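Local coordinates for RctB replication initiator protein (PDB 5UBE), which probably binds DNA to initiate replication of the second chromosome of Vibrio cholerae, and is structurally similar to plasmid initiators, at residues G18-V23 with D60-T65; E32-F37 with I115-L120. One frame throughout, in Å; residues are numbered along the deposited sequence.

Contact 1 of 2, residues G18-V23 with D60-T65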
loop_
_atom_site.group_PDB
_atom_site.type_symbol
_atom_site.label_atom_id
_atom_site.label_comp_id
_atom_site.label_asym_id
_atom_site.label_seq_id
_atom_site.Cartn_x
_atom_site.Cartn_y
_atom_site.Cartn_z
ATOM N N GLY A 18 4.742 6.295 7.998
ATOM C CA GLY A 18 4.583 4.861 8.072
ATOM C C GLY A 18 4.918 4.183 6.755
ATOM O O GLY A 18 5.639 4.711 5.897
ATOM N N HIS A 19 4.366 2.991 6.590
ATOM C CA HIS A 19 4.588 2.250 5.365
ATOM C C HIS A 19 3.927 2.966 4.192
ATOM O O HIS A 19 2.967 3.719 4.361
ATOM C CB HIS A 19 4.054 0.823 5.496
ATOM C CG HIS A 19 4.965 -0.095 6.247
ATOM N ND1 HIS A 19 4.621 -1.391 6.565
ATOM C CD2 HIS A 19 6.213 0.094 6.738
ATOM C CE1 HIS A 19 5.618 -1.961 7.217
ATOM N NE2 HIS A 19 6.594 -1.082 7.337
ATOM N N LEU A 20 4.445 2.701 2.988
ATOM C CA LEU A 20 4.097 3.440 1.781
ATOM C C LEU A 20 3.580 2.510 0.690
ATOM O O LEU A 20 4.059 1.385 0.533
ATOM C CB LEU A 20 5.311 4.192 1.244
ATOM C CG LEU A 20 5.902 5.283 2.130
ATOM C CD1 LEU A 20 7.038 5.997 1.411
ATOM C CD2 LEU A 20 4.820 6.263 2.515
ATOM N N PHE A 21 2.616 3.009 -0.085
ATOM C CA PHE A 21 2.017 2.281 -1.196
ATOM C C PHE A 21 2.186 3.077 -2.481
ATOM O O PHE A 21 1.781 4.241 -2.553
ATOM C CB PHE A 21 0.531 2.029 -0.954
ATOM C CG PHE A 21 0.260 1.179 0.244
ATOM C CD1 PHE A 21 0.224 -0.199 0.134
ATOM C CD2 PHE A 21 0.067 1.759 1.488
ATOM C CE1 PHE A 21 -0.017 -0.983 1.255
ATOM C CE2 PHE A 21 -0.174 0.982 2.604
ATOM C CZ PHE A 21 -0.218 -0.373 2.496
ATOM N N GLU A 22 2.752 2.444 -3.498
ATOM C CA GLU A 22 2.897 3.099 -4.793
ATOM C C GLU A 22 1.548 3.115 -5.514
ATOM O O GLU A 22 0.932 2.063 -5.720
ATOM C CB GLU A 22 3.975 2.377 -5.600
ATOM C CG GLU A 22 3.983 2.655 -7.073
ATOM C CD GLU A 22 4.782 1.603 -7.823
ATOM O OE1 GLU A 22 5.993 1.463 -7.529
ATOM O OE2 GLU A 22 4.192 0.902 -8.675
ATOM N N VAL A 23 1.087 4.314 -5.880
ATOM C CA VAL A 23 -0.170 4.458 -6.603
ATOM C C VAL A 23 -0.017 3.910 -8.014
ATOM O O VAL A 23 1.000 4.134 -8.680
ATOM C CB VAL A 23 -0.596 5.934 -6.625
ATOM C CG1 VAL A 23 -1.823 6.120 -7.508
ATOM C CG2 VAL A 23 -0.871 6.424 -5.200
ATOM N N ASP A 60 2.349 12.592 -5.196
ATOM C CA ASP A 60 3.720 12.114 -5.315
ATOM C C ASP A 60 3.808 10.650 -5.698
ATOM O O ASP A 60 4.899 10.077 -5.638
ATOM C CB ASP A 60 4.521 12.379 -4.028
ATOM C CG ASP A 60 3.925 11.712 -2.787
ATOM O OD1 ASP A 60 2.909 10.985 -2.878
ATOM O OD2 ASP A 60 4.492 11.926 -1.695
ATOM N N GLY A 61 2.712 10.053 -6.160
ATOM C CA GLY A 61 2.711 8.656 -6.523
ATOM C C GLY A 61 2.649 7.714 -5.351
ATOM O O GLY A 61 2.782 6.503 -5.546
ATOM N N LEU A 62 2.467 8.226 -4.137
ATOM C CA LEU A 62 2.458 7.388 -2.944
ATOM C C LEU A 62 1.205 7.656 -2.124
ATOM O O LEU A 62 0.570 8.710 -2.244
ATOM C CB LEU A 62 3.692 7.632 -2.069
ATOM C CG LEU A 62 5.051 7.684 -2.761
ATOM C CD1 LEU A 62 6.063 8.409 -1.893
ATOM C CD2 LEU A 62 5.532 6.272 -3.110
ATOM N N VAL A 63 0.869 6.666 -1.295
ATOM C CA VAL A 63 -0.135 6.746 -0.238
ATOM C C VAL A 63 0.475 6.114 1.009
ATOM O O VAL A 63 1.066 5.037 0.928
ATOM C CB VAL A 63 -1.437 6.013 -0.621
ATOM C CG1 VAL A 63 -2.378 5.946 0.579
ATOM C CG2 VAL A 63 -2.113 6.703 -1.791
ATOM N N SER A 64 0.367 6.780 2.153
ATOM C CA SER A 64 0.992 6.229 3.349
ATOM C C SER A 64 -0.068 5.566 4.223
ATOM O O SER A 64 -1.266 5.809 4.063
ATOM C CB SER A 64 1.733 7.326 4.122
ATOM O OG SER A 64 0.827 8.305 4.576
ATOM N N THR A 65 0.380 4.687 5.134
ATOM C CA THR A 65 -0.554 4.142 6.127
ATOM C C THR A 65 -1.159 5.255 6.985
ATOM O O THR A 65 -2.323 5.161 7.399
ATOM C CB THR A 65 0.136 3.078 7.000
ATOM O OG1 THR A 65 1.347 3.601 7.561
ATOM C CG2 THR A 65 0.483 1.893 6.175
#

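Contact 2 of 2, residues E32-F37 with I115-L120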
loop_
_atom_site.group_PDB
_atom_site.type_symbol
_atom_site.label_atom_id
_atom_site.label_comp_id
_atom_site.label_asym_id
_atom_site.label_seq_id
_atom_site.Cartn_x
_atom_site.Cartn_y
_atom_site.Cartn_z
ATOM N N GLU A 32 -10.080 -5.885 -8.663
ATOM C CA GLU A 32 -11.197 -6.772 -8.972
ATOM C C GLU A 32 -10.715 -8.146 -9.410
ATOM O O GLU A 32 -11.378 -9.151 -9.134
ATOM C CB GLU A 32 -12.088 -6.148 -10.047
ATOM C CG GLU A 32 -12.627 -4.764 -9.635
ATOM C CD GLU A 32 -13.726 -4.236 -10.546
ATOM O OE1 GLU A 32 -13.771 -4.633 -11.734
ATOM O OE2 GLU A 32 -14.544 -3.419 -10.063
ATOM N N GLN A 33 -9.563 -8.220 -10.079
ATOM C CA GLN A 33 -9.064 -9.526 -10.497
ATOM C C GLN A 33 -8.460 -10.313 -9.342
ATOM O O GLN A 33 -8.521 -11.546 -9.356
ATOM C CB GLN A 33 -8.033 -9.379 -11.616
ATOM C CG GLN A 33 -8.623 -8.952 -12.941
ATOM C CD GLN A 33 -7.559 -8.798 -14.000
ATOM O OE1 GLN A 33 -6.638 -8.010 -13.839
ATOM N NE2 GLN A 33 -7.660 -9.578 -15.077
ATOM N N TYR A 34 -7.889 -9.630 -8.338
ATOM C CA TYR A 34 -7.308 -10.335 -7.190
ATOM C C TYR A 34 -8.335 -11.213 -6.488
ATOM O O TYR A 34 -7.977 -12.220 -5.864
ATOM C CB TYR A 34 -6.751 -9.339 -6.173
ATOM C CG TYR A 34 -5.492 -8.599 -6.549
ATOM C CD1 TYR A 34 -4.525 -9.169 -7.368
ATOM C CD2 TYR A 34 -5.260 -7.315 -6.048
ATOM C CE1 TYR A 34 -3.369 -8.475 -7.688
ATOM C CE2 TYR A 34 -4.117 -6.620 -6.362
ATOM C CZ TYR A 34 -3.172 -7.203 -7.171
ATOM O OH TYR A 34 -2.039 -6.480 -7.458
ATOM N N GLN A 35 -9.612 -10.842 -6.562
ATOM C CA GLN A 35 -10.642 -11.550 -5.818
ATOM C C GLN A 35 -10.901 -12.952 -6.345
ATOM O O GLN A 35 -11.644 -13.697 -5.698
ATOM C CB GLN A 35 -11.928 -10.728 -5.824
ATOM C CG GLN A 35 -11.804 -9.422 -5.035
ATOM C CD GLN A 35 -12.821 -8.399 -5.470
ATOM O OE1 GLN A 35 -12.534 -7.195 -5.551
ATOM N NE2 GLN A 35 -14.023 -8.872 -5.774
ATOM N N HIS A 36 -10.323 -13.319 -7.499
ATOM C CA HIS A 36 -10.339 -14.687 -8.000
ATOM C C HIS A 36 -9.314 -15.573 -7.312
ATOM O O HIS A 36 -9.315 -16.783 -7.554
ATOM C CB HIS A 36 -10.052 -14.743 -9.514
ATOM C CG HIS A 36 -11.063 -14.049 -10.380
ATOM N ND1 HIS A 36 -12.037 -14.732 -11.080
ATOM C CD2 HIS A 36 -11.207 -12.744 -10.717
ATOM C CE1 HIS A 36 -12.756 -13.875 -11.783
ATOM N NE2 HIS A 36 -12.276 -12.660 -11.576
ATOM N N PHE A 37 -8.431 -15.018 -6.482
ATOM C CA PHE A 37 -7.302 -15.773 -5.951
ATOM C C PHE A 37 -7.537 -16.239 -4.513
ATOM O O PHE A 37 -8.161 -15.543 -3.703
ATOM C CB PHE A 37 -6.023 -14.938 -6.047
ATOM C CG PHE A 37 -5.633 -14.608 -7.466
ATOM C CD1 PHE A 37 -5.670 -15.586 -8.450
ATOM C CD2 PHE A 37 -5.281 -13.322 -7.832
ATOM C CE1 PHE A 37 -5.329 -15.287 -9.763
ATOM C CE2 PHE A 37 -4.939 -13.018 -9.148
ATOM C CZ PHE A 37 -4.958 -14.003 -10.112
ATOM N N ILE A 115 1.318 -6.019 -7.576
ATOM C CA ILE A 115 1.884 -7.005 -8.486
ATOM C C ILE A 115 0.800 -7.403 -9.476
ATOM O O ILE A 115 -0.343 -7.669 -9.087
ATOM C CB ILE A 115 2.429 -8.235 -7.728
ATOM C CG1 ILE A 115 3.390 -7.801 -6.620
ATOM C CG2 ILE A 115 3.167 -9.162 -8.686
ATOM C CD1 ILE A 115 4.085 -8.943 -5.920
ATOM N N ASN A 116 1.152 -7.415 -10.751
ATOM C CA ASN A 116 0.209 -7.763 -11.802
ATOM C C ASN A 116 -0.352 -9.160 -11.558
ATOM O O ASN A 116 0.419 -10.092 -11.293
ATOM C CB ASN A 116 0.917 -7.693 -13.160
ATOM C CG ASN A 116 -0.046 -7.707 -14.326
ATOM O OD1 ASN A 116 -0.934 -8.559 -14.405
ATOM N ND2 ASN A 116 0.120 -6.759 -15.239
ATOM N N PRO A 117 -1.669 -9.354 -11.623
ATOM C CA PRO A 117 -2.212 -10.711 -11.462
ATOM C C PRO A 117 -1.630 -11.721 -12.444
ATOM O O PRO A 117 -1.471 -12.894 -12.085
ATOM C CB PRO A 117 -3.719 -10.516 -11.679
ATOM C CG PRO A 117 -3.965 -9.055 -11.360
ATOM C CD PRO A 117 -2.724 -8.352 -11.849
ATOM N N ASN A 118 -1.298 -11.302 -13.671
ATOM C CA ASN A 118 -0.645 -12.222 -14.603
ATOM C C ASN A 118 0.683 -12.716 -14.051
ATOM O O ASN A 118 1.070 -13.866 -14.293
ATOM C CB ASN A 118 -0.423 -11.551 -15.956
ATOM C CG ASN A 118 -1.714 -11.092 -16.597
ATOM O OD1 ASN A 118 -2.753 -11.739 -16.457
ATOM N ND2 ASN A 118 -1.655 -9.969 -17.309
ATOM N N GLN A 119 1.388 -11.861 -13.306
ATOM C CA GLN A 119 2.611 -12.272 -12.623
ATOM C C GLN A 119 2.317 -13.154 -11.415
ATOM O O GLN A 119 3.048 -14.120 -11.158
ATOM C CB GLN A 119 3.397 -11.033 -12.190
ATOM C CG GLN A 119 4.772 -11.328 -11.630
ATOM C CD GLN A 119 5.790 -11.639 -12.713
ATOM O OE1 GLN A 119 5.472 -11.637 -13.909
ATOM N NE2 GLN A 119 7.026 -11.906 -12.302
ATOM N N LEU A 120 1.267 -12.826 -10.653
ATOM C CA LEU A 120 0.926 -13.602 -9.459
ATOM C C LEU A 120 0.787 -15.079 -9.778
ATOM O O LEU A 120 1.285 -15.940 -9.041
ATOM C CB LEU A 120 -0.384 -13.108 -8.852
ATOM C CG LEU A 120 -0.441 -11.686 -8.331
ATOM C CD1 LEU A 120 -1.546 -11.582 -7.295
ATOM C CD2 LEU A 120 0.884 -11.408 -7.728
#

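Contact 1 of 2, residues G18-V23 with D60-T65
The amide N of Phe21 meets Val63 O at 2.7 Å, the shortest hydrogen bond between residues 18-23 and 60-65. Val63 N returns a bond to Phe21 O at 2.9 Å. This reciprocal pair centres a short antiparallel beta ladder. It joins strand 62-64, at the edge of the sheet, to strand 20-22, which pairs on its other side with strand 108-114. This is consistent with the small sheet of a winged helix-turn-helix domain. The ladder continues at both ends, where Thr65 N binds His19 O at 2.9 Å and Val23 N binds Gly61 O at 2.8 Å. In the latter the donor sits 43° above the carbonyl plane. Side chains alternate between two faces. Leu20, Glu22, Leu62 and Ser64 share one face, where Leu20 CD2 rests on Ser64 CB at 3.6 Å. The carboxylate of Glu22 forms a salt bridge with Arg113. On the other face Phe21 touches Ile51 of helix 42-55 and Leu85 of helix 78-91, and Val63 touches Arg54. With CG anti to the carbonyl carbon (chi1 -62°), the Phe21 side chain lies back toward Thr65, and the ring edge meets it, CE2 3.7 Å from CG2. Ser64 is the N-cap of helix 65-71. Just before strand 62-64, Asp60 forms an Asx turn, its OD1 accepting from Leu62 N at 3.1 Å. On the Phe21 side, Val23 CG2 packs against Val63 CG2 at 3.6 Å.

Contact 2 of 2, residues E32-F37 with I115-L120
Tyr34 reaches from the end region of helix 26-34 to Ile115, Pro117 and Leu120, and it makes a large share of this contact, as does Pro117 on the other side. Its CB does not point straight at the other segment. The torsion about CA-CB sets CG anti to the carbonyl carbon (chi1 -72°), and from there the ring extends across the gap. CD1 meets Leu120 CD1 at 3.8 Å. One atom further out, CE1 lies 3.6 Å from Leu120 CD1 and also touches Pro117 CG at 3.8 Å. CE1 and CZ both pass close to the carbonyl oxygen of Ile115. At the tip, OH donates a short hydrogen bond of 2.6 Å to Ile115 O. This oxygen lies near the plane of the ring, at its edge. Seen from the acceptor, the hydroxyl is tilted 32° from the carbonyl plane. The bond gives the phenol of this buried residue a polar partner and ties down the far end of the ring.

A type I turn from Tyr34 to Phe37 brings a second ring to the same site. Phe37 N binds Tyr34 O at 2.9 Å. The edge of the Phe37 ring faces Pro117, with CE2 3.8 Å from CB. CE2 also lies near Leu120 CD1, so this methyl touches both aromatic rings. Gln33 adds its OE1, 3.8 Å from Pro117 CG. Asn116 is the N-cap of the short helix, its OD1 accepting from Asn118 N at 2.9 Å.

The site joins helix 26-34 to helix 117-120, which follows strand 108-114. Trp30 also touches Pro117, Leu93 packs on both Tyr34 and Leu120, and Leu48 of helix 42-55 lies against Tyr34.

Overall arrangement
The two contacts lie about 20 Å apart between centres, and their nearest atoms stay about 8 Å apart. Contact 1 sits near the middle of the domain. Contact 2 lies further out, its centre about 15 Å from that of the chain, and includes the exposed Gln33. Contact 1 is built mainly by backbone bonds between strands. Contact 2 is carried by side chains, with one phenol-to-carbonyl bond among apolar contacts. They are linked through the chain: strand 20-22 leads to helix 26-34, and strand 108-114, which pairs with strand 20-22, leads to helix 117-120. Helix 42-55 borders both, touching Phe21 in the first and Tyr34 in the second.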